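1-pyrroline-5-carboxylate dehydrogenase (Thermus thermophilus, PDB 1UZB) probably catalyses the NAD(P)-dependent oxidation of the semialdehyde form of 1-pyrroline-5-carboxylate to glutamate, as a member of the aldehyde dehydrogenase family. Local coordinates at residues Leu108-Lys113 / Phe141-Ala146; Ala188-Met193 / Ala217-Ile222; Val200-Ile205 / Arg504-Met509; Arg36-Tyr41 / Ala212-Ala217; Ala118-Glu123 / Ser132-Glu137. All blocks are in the same frame, centred on the assembly; numbering follows the deposited sequence.

Contact 1 (Leu108-Lys113 / Phe141-Ala146); sequences LMRRRK and FIEYYA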
# COMPACT_ATOMS: atom_id res chain seq x y z
N LEU A 108 26.02 19.66 -9.72
CA LEU A 108 27.11 20.35 -10.41
C LEU A 108 26.58 21.07 -11.65
O LEU A 108 27.01 22.19 -11.95
CB LEU A 108 28.21 19.36 -10.79
CG LEU A 108 28.96 18.74 -9.61
CD1 LEU A 108 29.91 17.67 -10.11
CD2 LEU A 108 29.71 19.82 -8.84
N MET A 109 25.65 20.44 -12.36
CA MET A 109 25.09 21.07 -13.55
C MET A 109 24.26 22.29 -13.15
O MET A 109 24.31 23.33 -13.81
CB MET A 109 24.21 20.08 -14.32
CG MET A 109 23.64 20.66 -15.62
SD MET A 109 22.77 19.46 -16.66
CE MET A 109 24.15 18.58 -17.38
N ARG A 110 23.51 22.16 -12.06
CA ARG A 110 22.68 23.26 -11.58
C ARG A 110 23.53 24.49 -11.25
O ARG A 110 23.12 25.63 -11.51
CB ARG A 110 21.86 22.83 -10.36
CG ARG A 110 20.82 23.84 -9.92
CD ARG A 110 19.98 23.34 -8.74
NE ARG A 110 19.15 22.19 -9.09
CZ ARG A 110 19.42 20.93 -8.75
NH1 ARG A 110 18.59 19.95 -9.11
NH2 ARG A 110 20.51 20.64 -8.05
N ARG A 111 24.71 24.27 -10.68
CA ARG A 111 25.59 25.39 -10.34
C ARG A 111 26.26 26.02 -11.56
O ARG A 111 26.83 27.11 -11.45
CB ARG A 111 26.64 24.94 -9.32
CG ARG A 111 26.04 24.66 -7.95
CD ARG A 111 26.97 23.87 -7.05
NE ARG A 111 26.31 23.55 -5.79
CZ ARG A 111 26.45 22.40 -5.14
NH1 ARG A 111 27.24 21.45 -5.63
NH2 ARG A 111 25.79 22.20 -4.01
N ARG A 112 26.19 25.35 -12.71
CA ARG A 112 26.78 25.88 -13.94
C ARG A 112 25.70 26.21 -14.97
O ARG A 112 25.98 26.34 -16.16
CB ARG A 112 27.76 24.86 -14.55
CG ARG A 112 29.02 24.64 -13.72
CD ARG A 112 29.98 23.68 -14.40
NE ARG A 112 30.46 24.20 -15.68
CZ ARG A 112 31.39 23.60 -16.43
NH1 ARG A 112 31.77 24.14 -17.58
NH2 ARG A 112 31.94 22.47 -16.02
N LYS A 113 24.48 26.37 -14.48
CA LYS A 113 23.33 26.65 -15.33
C LYS A 113 23.48 27.83 -16.30
O LYS A 113 23.29 27.66 -17.51
CB LYS A 113 22.09 26.86 -14.46
CG LYS A 113 20.78 27.02 -15.22
CD LYS A 113 19.59 26.58 -14.38
CE LYS A 113 19.53 27.29 -13.04
NZ LYS A 113 18.29 26.93 -12.30
N PHE A 141 16.28 15.37 -16.26
CA PHE A 141 16.57 13.99 -16.64
C PHE A 141 17.44 13.31 -15.60
O PHE A 141 17.18 12.17 -15.21
CB PHE A 141 17.27 13.92 -18.00
CG PHE A 141 16.35 14.00 -19.19
CD1 PHE A 141 16.64 14.85 -20.24
CD2 PHE A 141 15.21 13.19 -19.27
CE1 PHE A 141 15.82 14.91 -21.37
CE2 PHE A 141 14.39 13.24 -20.39
CZ PHE A 141 14.69 14.10 -21.44
N ILE A 142 18.48 14.00 -15.14
CA ILE A 142 19.38 13.42 -14.15
C ILE A 142 18.64 13.14 -12.84
O ILE A 142 18.74 12.04 -12.29
CB ILE A 142 20.57 14.36 -13.87
CG1 ILE A 142 21.34 14.63 -15.17
CG2 ILE A 142 21.50 13.72 -12.86
CD1 ILE A 142 22.41 15.70 -15.03
N GLU A 143 17.90 14.13 -12.35
CA GLU A 143 17.16 13.99 -11.10
C GLU A 143 16.09 12.90 -11.19
O GLU A 143 15.92 12.10 -10.26
CB GLU A 143 16.49 15.31 -10.73
CG GLU A 143 17.43 16.46 -10.39
CD GLU A 143 18.01 16.36 -8.99
OE1 GLU A 143 17.54 15.52 -8.20
OE2 GLU A 143 18.95 17.13 -8.68
N TYR A 144 15.39 12.86 -12.32
CA TYR A 144 14.33 11.88 -12.52
C TYR A 144 14.88 10.46 -12.65
O TYR A 144 14.44 9.56 -11.93
CB TYR A 144 13.52 12.23 -13.77
CG TYR A 144 12.29 11.36 -13.94
CD1 TYR A 144 11.07 11.71 -13.33
CD2 TYR A 144 12.35 10.18 -14.67
CE1 TYR A 144 9.95 10.88 -13.45
CE2 TYR A 144 11.24 9.35 -14.79
CZ TYR A 144 10.05 9.71 -14.18
OH TYR A 144 8.96 8.88 -14.31
N TYR A 145 15.83 10.25 -13.55
CA TYR A 145 16.39 8.92 -13.74
C TYR A 145 17.12 8.40 -12.50
O TYR A 145 17.13 7.19 -12.25
CB TYR A 145 17.32 8.91 -14.97
CG TYR A 145 16.60 9.12 -16.29
CD1 TYR A 145 17.24 9.73 -17.36
CD2 TYR A 145 15.27 8.72 -16.46
CE1 TYR A 145 16.59 9.94 -18.58
CE2 TYR A 145 14.60 8.93 -17.68
CZ TYR A 145 15.27 9.54 -18.73
OH TYR A 145 14.61 9.79 -19.91
N ALA A 146 17.71 9.28 -11.70
CA ALA A 146 18.39 8.84 -10.48
C ALA A 146 17.38 8.16 -9.56
O ALA A 146 17.67 7.14 -8.94
CB ALA A 146 19.02 10.02 -9.77
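R110 and E143, with I142 beside them, carry a helix-helix contact in the aldehyde dehydrogenase fold, where the C-terminal end of helix 95-111 lies against the middle of helix 128-149. The guanidinium offers NH1 to E143 OE2 in a salt bridge whose hydrogen bond is 2.9 Å long and nearly straight (168°). The acceptor sits in the guanidinium plane, at its edge, whereas the donor comes to OE2 from above the carboxylate plane, the two flat groups being turned 46° apart. R110 CG is anti to the main-chain nitrogen and the chain folds at chi3, which carries NH1 across to the neighbouring helix. Each charge has a second mate: R110 NE pairs with E9, and E143 OE1 with R147, so the carboxylate is shared between two arginines. A methionine at R110 would probably leave E9 OE1 and E143 OE2 without this positive partner. Beneath the ion pair the contact turns apolar and buried. There I142 stretches toward M109, which is also packed on A138 and I139, and a single methyl, I142 CD1, meets both SD and CE of M109 at 4.1 Å.

Contact 2 (Ala188-Met193 / Ala217-Ile222); sequences AIFTGM and AKVFEI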
# COMPACT_ATOMS: atom_id res chain seq x y z
N ALA A 188 20.03 18.95 -22.94
CA ALA A 188 18.95 18.11 -22.44
C ALA A 188 18.91 16.67 -22.96
O ALA A 188 19.03 15.73 -22.18
CB ALA A 188 17.61 18.79 -22.72
N ILE A 189 18.71 16.50 -24.27
CA ILE A 189 18.63 15.15 -24.83
C ILE A 189 19.97 14.42 -24.78
O ILE A 189 20.02 13.21 -24.54
CB ILE A 189 18.05 15.20 -26.25
CG1 ILE A 189 16.61 15.71 -26.18
CG2 ILE A 189 18.08 13.82 -26.90
CD1 ILE A 189 15.93 15.86 -27.52
N PHE A 190 21.05 15.15 -24.99
CA PHE A 190 22.40 14.59 -24.91
C PHE A 190 22.55 13.96 -23.52
O PHE A 190 22.94 12.81 -23.38
CB PHE A 190 23.41 15.73 -25.10
CG PHE A 190 24.85 15.30 -25.03
CD1 PHE A 190 25.45 14.65 -26.10
CD2 PHE A 190 25.62 15.60 -23.91
CE1 PHE A 190 26.80 14.30 -26.06
CE2 PHE A 190 26.97 15.26 -23.86
CZ PHE A 190 27.56 14.61 -24.94
N THR A 191 22.19 14.72 -22.49
CA THR A 191 22.30 14.25 -21.11
C THR A 191 21.35 13.09 -20.80
O THR A 191 21.78 12.07 -20.25
CB THR A 191 22.01 15.39 -20.13
OG1 THR A 191 23.01 16.41 -20.28
CG2 THR A 191 22.03 14.88 -18.70
N GLY A 192 20.08 13.24 -21.15
CA GLY A 192 19.11 12.20 -20.87
C GLY A 192 19.43 10.86 -21.50
O GLY A 192 19.33 9.80 -20.86
N MET A 193 19.84 10.89 -22.77
CA MET A 193 20.16 9.68 -23.51
C MET A 193 21.36 8.92 -22.94
O MET A 193 21.48 7.71 -23.12
CB MET A 193 20.44 10.01 -24.97
CG MET A 193 19.26 10.59 -25.72
SD MET A 193 19.69 10.94 -27.42
CE MET A 193 19.49 9.33 -28.06
N ALA A 217 30.96 18.91 -24.68
CA ALA A 217 32.21 18.80 -23.94
C ALA A 217 32.02 19.35 -22.53
O ALA A 217 32.52 18.78 -21.56
CB ALA A 217 33.32 19.55 -24.66
N LYS A 218 31.28 20.45 -22.41
CA LYS A 218 31.04 21.04 -21.10
C LYS A 218 30.21 20.11 -20.22
O LYS A 218 30.39 20.08 -19.00
CB LYS A 218 30.36 22.41 -21.23
CG LYS A 218 31.27 23.46 -21.85
CD LYS A 218 30.66 24.85 -21.77
CE LYS A 218 31.62 25.90 -22.31
NZ LYS A 218 31.12 27.28 -22.06
N VAL A 219 29.31 19.35 -20.83
CA VAL A 219 28.52 18.40 -20.05
C VAL A 219 29.49 17.33 -19.54
O VAL A 219 29.37 16.87 -18.40
CB VAL A 219 27.39 17.77 -20.90
CG1 VAL A 219 26.76 16.60 -20.16
CG2 VAL A 219 26.33 18.83 -21.21
N PHE A 220 30.45 16.93 -20.37
CA PHE A 220 31.41 15.92 -19.92
C PHE A 220 32.34 16.44 -18.82
O PHE A 220 32.82 15.66 -18.01
CB PHE A 220 32.20 15.34 -21.09
CG PHE A 220 31.62 14.06 -21.59
CD1 PHE A 220 30.47 14.07 -22.38
CD2 PHE A 220 32.14 12.83 -21.19
CE1 PHE A 220 29.85 12.88 -22.75
CE2 PHE A 220 31.52 11.63 -21.56
CZ PHE A 220 30.37 11.66 -22.34
N GLU A 221 32.57 17.75 -18.79
CA GLU A 221 33.39 18.31 -17.73
C GLU A 221 32.64 18.03 -16.42
O GLU A 221 33.24 17.72 -15.40
CB GLU A 221 33.57 19.82 -17.89
CG GLU A 221 34.55 20.24 -18.96
CD GLU A 221 34.74 21.74 -18.99
OE1 GLU A 221 33.74 22.46 -19.17
OE2 GLU A 221 35.89 22.20 -18.83
N ILE A 222 31.32 18.15 -16.48
CA ILE A 222 30.49 17.89 -15.31
C ILE A 222 30.55 16.41 -14.92
O ILE A 222 30.70 16.08 -13.74
CB ILE A 222 29.02 18.32 -15.57
CG1 ILE A 222 28.95 19.85 -15.69
CG2 ILE A 222 28.13 17.84 -14.43
CD1 ILE A 222 27.61 20.37 -16.17
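F190 projects its ring from helix 188-199 into the side of helix 213-226, where V219 and F220 receive it at different angles. The side chain leaves the backbone with CG anti to N (chi1 180°), which extends the ring straight across the interface. V219 lies alongside it, pointing the other way: its CB sits at the ring edge, near the ring plane, 3.9 Å from F190 CE2. F220 is turned at about a right angle to the F190 side chain, and F190 CZ meets the edge of the F220 ring, 3.6 Å from CE1. The same F220 ring also packs on F223 and F235, so F190 joins an aromatic group that extends to strand 233-235. The two segments cross at -43° with their axes 10.9 Å apart, running in broadly the same direction; helix 188-199, strand 203-207 and helix 213-226 succeed one another in the Rossmann-like alpha/beta portion of the aldehyde dehydrogenase fold, whose parallel strands include 203-207 and 233-235. With an alanine in place of F190, a gap would probably open between the helices, leaving V219 and the F220 edge without the ring they pack on. T191 contributes from the next position on its helix. Its OG1 rests 3.8 Å from V219 CG1, a van der Waals approach to a methyl; the polar partner of the hydroxyl is V187 O, one turn back. The T191 methyl, CG2, is anti to the backbone N (OG1 chi1 -63°) and packs on I142 of helix 128-149.

Contact 3 (Val200-Ile205 / Arg504-Met509); sequences VGNTVI and RLFLEM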
# COMPACT_ATOMS: atom_id res chain seq x y z
N VAL A 200 21.32 2.74 -14.55
CA VAL A 200 21.05 1.36 -14.18
C VAL A 200 22.20 0.38 -14.41
O VAL A 200 22.00 -0.84 -14.32
CB VAL A 200 19.77 0.83 -14.89
CG1 VAL A 200 18.56 1.62 -14.41
CG2 VAL A 200 19.92 0.94 -16.40
N GLY A 201 23.39 0.89 -14.72
CA GLY A 201 24.53 0.00 -14.87
C GLY A 201 25.18 -0.19 -16.22
O GLY A 201 26.12 -0.97 -16.33
N ASN A 202 24.68 0.48 -17.25
CA ASN A 202 25.29 0.36 -18.58
C ASN A 202 26.41 1.38 -18.69
O ASN A 202 26.55 2.26 -17.84
CB ASN A 202 24.26 0.64 -19.67
CG ASN A 202 23.12 -0.35 -19.67
OD1 ASN A 202 23.26 -1.47 -20.16
ND2 ASN A 202 21.98 0.06 -19.12
N THR A 203 27.22 1.26 -19.74
CA THR A 203 28.28 2.22 -20.00
C THR A 203 27.99 2.77 -21.39
O THR A 203 27.39 2.08 -22.23
CB THR A 203 29.68 1.61 -19.89
OG1 THR A 203 29.82 0.53 -20.82
CG2 THR A 203 29.92 1.10 -18.47
N VAL A 204 28.42 4.00 -21.64
CA VAL A 204 28.11 4.66 -22.90
C VAL A 204 29.23 5.39 -23.62
O VAL A 204 30.14 5.95 -23.00
CB VAL A 204 26.96 5.69 -22.64
CG1 VAL A 204 26.76 6.61 -23.84
CG2 VAL A 204 25.67 4.96 -22.31
N ILE A 205 29.15 5.35 -24.95
CA ILE A 205 30.07 6.08 -25.82
C ILE A 205 29.10 7.07 -26.47
O ILE A 205 28.17 6.67 -27.16
CB ILE A 205 30.70 5.19 -26.90
CG1 ILE A 205 31.54 4.09 -26.25
CG2 ILE A 205 31.58 6.04 -27.81
CD1 ILE A 205 32.16 3.13 -27.25
N ARG A 504 13.65 0.66 -18.33
CA ARG A 504 13.44 -0.76 -18.59
C ARG A 504 14.06 -1.17 -19.93
O ARG A 504 14.45 -2.33 -20.12
CB ARG A 504 11.94 -1.08 -18.62
CG ARG A 504 11.61 -2.54 -18.90
CD ARG A 504 12.08 -3.43 -17.78
NE ARG A 504 11.84 -4.85 -18.03
CZ ARG A 504 12.57 -5.61 -18.83
NH1 ARG A 504 12.26 -6.89 -18.98
NH2 ARG A 504 13.63 -5.11 -19.47
N LEU A 505 14.15 -0.22 -20.85
CA LEU A 505 14.71 -0.46 -22.17
C LEU A 505 16.20 -0.81 -22.13
O LEU A 505 16.73 -1.42 -23.06
CB LEU A 505 14.53 0.79 -23.04
CG LEU A 505 13.10 1.26 -23.27
CD1 LEU A 505 13.13 2.60 -23.98
CD2 LEU A 505 12.33 0.23 -24.07
N PHE A 506 16.86 -0.44 -21.04
CA PHE A 506 18.29 -0.69 -20.91
C PHE A 506 18.63 -1.78 -19.91
O PHE A 506 19.74 -1.84 -19.37
CB PHE A 506 18.99 0.63 -20.55
CG PHE A 506 18.67 1.74 -21.51
CD1 PHE A 506 17.60 2.60 -21.28
CD2 PHE A 506 19.39 1.87 -22.69
CE1 PHE A 506 17.25 3.57 -22.21
CE2 PHE A 506 19.05 2.84 -23.63
CZ PHE A 506 17.98 3.69 -23.39
N LEU A 507 17.66 -2.67 -19.68
CA LEU A 507 17.81 -3.77 -18.74
C LEU A 507 17.28 -5.07 -19.33
O LEU A 507 16.43 -5.07 -20.21
CB LEU A 507 17.00 -3.49 -17.47
CG LEU A 507 17.40 -2.28 -16.62
CD1 LEU A 507 16.29 -1.96 -15.63
CD2 LEU A 507 18.71 -2.58 -15.89
N GLU A 508 17.81 -6.19 -18.83
CA GLU A 508 17.33 -7.50 -19.21
C GLU A 508 17.04 -8.21 -17.89
O GLU A 508 17.54 -7.79 -16.84
CB GLU A 508 18.33 -8.26 -20.10
CG GLU A 508 19.77 -8.38 -19.62
CD GLU A 508 20.68 -8.93 -20.72
OE1 GLU A 508 20.15 -9.32 -21.79
OE2 GLU A 508 21.91 -8.98 -20.52
N MET A 509 16.21 -9.25 -17.92
CA MET A 509 15.82 -9.94 -16.70
C MET A 509 16.37 -11.35 -16.55
O MET A 509 16.43 -12.11 -17.52
CB MET A 509 14.29 -10.01 -16.61
CG MET A 509 13.77 -10.46 -15.25
SD MET A 509 12.05 -11.04 -15.27
CE MET A 509 11.18 -9.58 -15.81
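V200-N202 pass from the end of helix 188-199 into strand 203-207 opposite the type I turn R504-L507, the CA atoms of N202 and F506 lying 7.5 Å apart. At that turn the backbone carbonyl of F506 accepts a hydrogen bond from the N202 side chain, ND2 to O 2.9 Å, with an N-H...O angle of 169°. The donor lies in the carbonyl plane, on a lone pair, and F506 O is only 5° out of the amide plane. N202 ND2 also binds P197 O and its OD1 takes the G175 amide, so both ends of the buried amide are satisfied and its rotation is fixed. The helix closes in a Schellman motif with G201 as the C-prime residue; the chain then enters the mixed sheet of the aldehyde dehydrogenase fold, in which strand 165-180 pairs with 203-207 in parallel and with 507-515 antiparallel. Beside the polar link, V200 packs on L507: its CB stands 3.7 Å from L507 CD2, and its CG2 reaches the same methyl at 3.8 Å. L507 CG is anti to the carbonyl carbon (chi1 -63°), which brings CD2 into place. R504, at the start of the turn, forms a salt bridge with D501 of a neighbouring subunit.

Contact 4 (Arg36-Tyr41 / Ala212-Ala217); sequences RHYPLY and AVVVGA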
# COMPACT_ATOMS: atom_id res chain seq x y z
N ARG A 36 38.34 28.26 -27.44
CA ARG A 36 38.84 27.20 -26.56
C ARG A 36 38.79 25.84 -27.25
O ARG A 36 37.90 25.59 -28.07
CB ARG A 36 38.01 27.17 -25.28
CG ARG A 36 38.44 26.11 -24.28
CD ARG A 36 37.56 26.18 -23.04
NE ARG A 36 37.84 25.09 -22.10
CZ ARG A 36 37.12 24.85 -21.01
NH1 ARG A 36 36.08 25.62 -20.71
NH2 ARG A 36 37.44 23.84 -20.22
N HIS A 37 39.74 24.98 -26.93
CA HIS A 37 39.81 23.64 -27.51
C HIS A 37 39.42 22.56 -26.51
O HIS A 37 39.94 22.53 -25.40
CB HIS A 37 41.22 23.35 -28.02
CG HIS A 37 41.35 22.04 -28.72
ND1 HIS A 37 40.77 21.78 -29.94
CD2 HIS A 37 41.96 20.89 -28.34
CE1 HIS A 37 41.03 20.54 -30.30
NE2 HIS A 37 41.75 19.97 -29.34
N TYR A 38 38.51 21.68 -26.91
CA TYR A 38 38.06 20.60 -26.03
C TYR A 38 38.41 19.24 -26.63
O TYR A 38 38.00 18.92 -27.74
CB TYR A 38 36.54 20.68 -25.82
CG TYR A 38 36.03 22.04 -25.40
CD1 TYR A 38 35.91 23.08 -26.32
CD2 TYR A 38 35.66 22.29 -24.08
CE1 TYR A 38 35.43 24.33 -25.93
CE2 TYR A 38 35.19 23.54 -23.68
CZ TYR A 38 35.08 24.55 -24.61
OH TYR A 38 34.61 25.78 -24.21
N PRO A 39 39.18 18.43 -25.90
CA PRO A 39 39.57 17.10 -26.41
C PRO A 39 38.44 16.07 -26.28
O PRO A 39 37.33 16.40 -25.86
CB PRO A 39 40.76 16.72 -25.53
CG PRO A 39 41.27 18.05 -25.01
CD PRO A 39 40.00 18.78 -24.72
N LEU A 40 38.74 14.84 -26.66
CA LEU A 40 37.79 13.74 -26.53
C LEU A 40 37.89 13.33 -25.06
O LEU A 40 38.81 13.75 -24.37
CB LEU A 40 38.22 12.55 -27.40
CG LEU A 40 38.57 12.76 -28.87
CD1 LEU A 40 39.04 11.44 -29.49
CD2 LEU A 40 37.36 13.28 -29.62
N TYR A 41 36.95 12.53 -24.59
CA TYR A 41 37.01 12.05 -23.21
C TYR A 41 36.85 10.54 -23.30
O TYR A 41 35.78 10.03 -23.64
CB TYR A 41 35.89 12.64 -22.35
CG TYR A 41 36.03 12.33 -20.87
CD1 TYR A 41 36.91 13.06 -20.06
CD2 TYR A 41 35.28 11.31 -20.28
CE1 TYR A 41 37.04 12.77 -18.70
CE2 TYR A 41 35.40 11.02 -18.93
CZ TYR A 41 36.28 11.75 -18.14
OH TYR A 41 36.38 11.47 -16.80
N ALA A 212 26.96 20.98 -32.14
CA ALA A 212 26.91 21.23 -30.70
C ALA A 212 27.97 20.49 -29.90
O ALA A 212 27.73 20.07 -28.77
CB ALA A 212 25.52 20.88 -30.18
N VAL A 213 29.16 20.34 -30.48
CA VAL A 213 30.24 19.63 -29.80
C VAL A 213 30.80 20.36 -28.57
O VAL A 213 31.26 19.71 -27.62
CB VAL A 213 31.41 19.34 -30.77
CG1 VAL A 213 30.95 18.38 -31.85
CG2 VAL A 213 31.93 20.63 -31.37
N VAL A 214 30.77 21.69 -28.57
CA VAL A 214 31.31 22.42 -27.43
C VAL A 214 30.48 22.24 -26.16
O VAL A 214 31.03 21.96 -25.09
CB VAL A 214 31.45 23.93 -27.72
CG1 VAL A 214 31.88 24.67 -26.47
CG2 VAL A 214 32.48 24.14 -28.83
N VAL A 215 29.17 22.40 -26.27
CA VAL A 215 28.34 22.24 -25.09
C VAL A 215 28.36 20.78 -24.60
O VAL A 215 28.21 20.52 -23.41
CB VAL A 215 26.89 22.72 -25.33
CG1 VAL A 215 26.13 21.72 -26.17
CG2 VAL A 215 26.21 22.96 -23.99
N GLY A 216 28.55 19.85 -25.53
CA GLY A 216 28.63 18.45 -25.15
C GLY A 216 29.88 18.23 -24.31
O GLY A 216 29.88 17.46 -23.34
N ALA A 217 30.96 18.91 -24.68
CA ALA A 217 32.21 18.80 -23.94
C ALA A 217 32.02 19.35 -22.53
O ALA A 217 32.52 18.78 -21.56
CB ALA A 217 33.32 19.55 -24.66
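Y38 of strand 36-42 packs on A217 and V214 at the first turns of helix 213-226. Ahead of it, R36 lays its guanidinium against the tyrosine ring, with Y38 CE2 3.4 Å above the guanidinium plane and displaced from the centre of the group, while the charge is paired with E33 and E221. H37 turns its side chain away from the helix and hydrogen-bonds to T67 and D48. Y38 itself points at the helix, and CG anti to its carbonyl carbon (chi1 -51°) sends the ring along it, so that successive parts of one side chain meet residues one turn apart. At the near end, CB touches the A217 methyl at 3.6 Å, and ring atom CD2 is equally close to that same A217 CB. Further out, V214 CG1 approaches Y38 CE1 at 3.6 Å and also lies 3.7 Å from Y38 OH. Strand 36-42 belongs to the four-stranded mixed sheet, so this buried packing joins that sheet to a helix of the alpha/beta core of the aldehyde dehydrogenase fold. Past P39 the strand resumes at L40, which packs on A69 and P237, and Y41 ends the segment by hydrogen-bonding through OH to H224.

Contact 5 (Ala118-Glu123 / Ser132-Glu137); sequences ATLVYE and SADVAE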
# COMPACT_ATOMS: atom_id res chain seq x y z
N ALA A 118 24.30 30.07 -21.71
CA ALA A 118 25.03 31.00 -22.55
C ALA A 118 25.74 30.28 -23.69
O ALA A 118 25.85 30.79 -24.80
CB ALA A 118 26.04 31.78 -21.72
N THR A 119 26.23 29.07 -23.41
CA THR A 119 26.92 28.30 -24.43
C THR A 119 25.93 27.88 -25.51
O THR A 119 26.26 27.85 -26.69
CB THR A 119 27.62 27.06 -23.82
OG1 THR A 119 28.51 27.48 -22.78
CG2 THR A 119 28.43 26.33 -24.89
N LEU A 120 24.70 27.57 -25.11
CA LEU A 120 23.66 27.19 -26.06
C LEU A 120 23.28 28.39 -26.94
O LEU A 120 23.05 28.24 -28.14
CB LEU A 120 22.40 26.70 -25.33
CG LEU A 120 22.47 25.31 -24.71
CD1 LEU A 120 21.22 25.07 -23.88
CD2 LEU A 120 22.60 24.25 -25.80
N VAL A 121 23.21 29.56 -26.32
CA VAL A 121 22.88 30.78 -27.05
C VAL A 121 23.87 30.98 -28.20
O VAL A 121 23.47 31.18 -29.34
CB VAL A 121 22.94 32.01 -26.11
CG1 VAL A 121 22.84 33.30 -26.92
CG2 VAL A 121 21.81 31.94 -25.09
N TYR A 122 25.16 30.91 -27.88
CA TYR A 122 26.20 31.10 -28.88
C TYR A 122 26.46 29.95 -29.84
O TYR A 122 26.70 30.19 -31.03
CB TYR A 122 27.52 31.49 -28.21
CG TYR A 122 27.51 32.89 -27.64
CD1 TYR A 122 27.69 33.12 -26.28
CD2 TYR A 122 27.32 33.99 -28.48
CE1 TYR A 122 27.66 34.41 -25.76
CE2 TYR A 122 27.29 35.29 -27.97
CZ TYR A 122 27.46 35.48 -26.61
OH TYR A 122 27.43 36.76 -26.10
N GLU A 123 26.39 28.71 -29.36
CA GLU A 123 26.68 27.58 -30.24
C GLU A 123 25.55 27.10 -31.14
O GLU A 123 25.81 26.70 -32.28
CB GLU A 123 27.21 26.38 -29.44
CG GLU A 123 27.85 25.34 -30.36
CD GLU A 123 28.49 24.16 -29.64
OE1 GLU A 123 29.39 23.53 -30.24
OE2 GLU A 123 28.10 23.87 -28.48
N SER A 132 17.47 28.32 -21.34
CA SER A 132 17.20 27.95 -19.95
C SER A 132 16.34 26.69 -19.87
O SER A 132 16.57 25.83 -19.02
CB SER A 132 16.51 29.11 -19.23
OG SER A 132 16.30 28.80 -17.86
N ALA A 133 15.35 26.57 -20.75
CA ALA A 133 14.49 25.39 -20.75
C ALA A 133 15.28 24.13 -21.06
O ALA A 133 15.03 23.07 -20.48
CB ALA A 133 13.36 25.56 -21.77
N ASP A 134 16.25 24.25 -21.96
CA ASP A 134 17.10 23.14 -22.38
C ASP A 134 17.90 22.62 -21.18
O ASP A 134 17.85 21.44 -20.85
CB ASP A 134 18.03 23.63 -23.50
CG ASP A 134 18.78 22.50 -24.20
OD1 ASP A 134 19.29 21.59 -23.52
OD2 ASP A 134 18.89 22.56 -25.45
N VAL A 135 18.64 23.51 -20.53
CA VAL A 135 19.44 23.11 -19.38
C VAL A 135 18.57 22.59 -18.23
O VAL A 135 18.94 21.62 -17.55
CB VAL A 135 20.32 24.28 -18.89
CG1 VAL A 135 21.12 23.86 -17.67
CG2 VAL A 135 21.26 24.72 -20.01
N ALA A 136 17.42 23.22 -18.01
CA ALA A 136 16.51 22.79 -16.95
C ALA A 136 16.06 21.35 -17.21
O ALA A 136 15.96 20.55 -16.28
CB ALA A 136 15.31 23.72 -16.88
N GLU A 137 15.79 21.02 -18.47
CA GLU A 137 15.36 19.68 -18.84
C GLU A 137 16.48 18.67 -18.59
O GLU A 137 16.22 17.55 -18.16
CB GLU A 137 14.94 19.63 -20.31
CG GLU A 137 14.36 18.30 -20.75
CD GLU A 137 14.00 18.27 -22.22
OE1 GLU A 137 13.43 19.25 -22.72
OE2 GLU A 137 14.29 17.25 -22.88
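L120 of helix 113-124 faces D134 and V135 of helix 128-149, with the CA atoms of L120 and D134 8.5 Å apart. The two helices follow each other in the chain, only a short loop after residue 124 separating them, and together form a helical hairpin of the aldehyde dehydrogenase fold. Within each segment the backbone is regular helix, held by hydrogen bonds such as E123 N to T119 O and A136 N to S132 O. The contact is made by side chains alone, and no hydrogen bond crosses it. L120 is the one residue of 118-123 that touches the other segment: with CG anti to the carbonyl carbon (chi1 -75°), the side chain extends toward the second helix and places CD1 over the base of the aspartate. CD1 lies 3.5 Å from D134 CB and 3.6 Å from D134 CG, so the leucine meets the methylene and the root of the carboxylate, not a charged partner. The oxygens have mates of their own. D134 OD2 forms a salt bridge with K126, in the connection between the helices, and OD1 takes the backbone N-H of A188, at the start of helix 188-199. These bonds would hold the carboxylate in one orientation while L120 packs against it. P186 and V187, just before that helix, touch both L120 and D134, adding a third side to the buried cluster. V135, the next residue along, adds its CG2 branch, which stands 3.9 Å from L120 CD1.

Contacts 1 and 5 share helix 128-149 and meet where K113 CG packs on V135 CG1 at 4.0 Å; contact 5 is nested inside the loop that contact 1 closes. Contact 2 lies about 10 Å, centre to centre, from both contact 1 and contact 4. Salt bridges tie it to each: R112 NH1 to E221 OE1 at 3.0 Å, and R36 NH2 to E221 OE2 at 2.6 Å, so E221 joins all three. E123 of contact 5 reaches contact 4, its OE1 probably hydrogen-bonded to V214 N at 2.8 Å. Contact 3 stands apart, its centre about 18 Å from that of contact 2, yet strand 203-207 connects the two helices of contact 2.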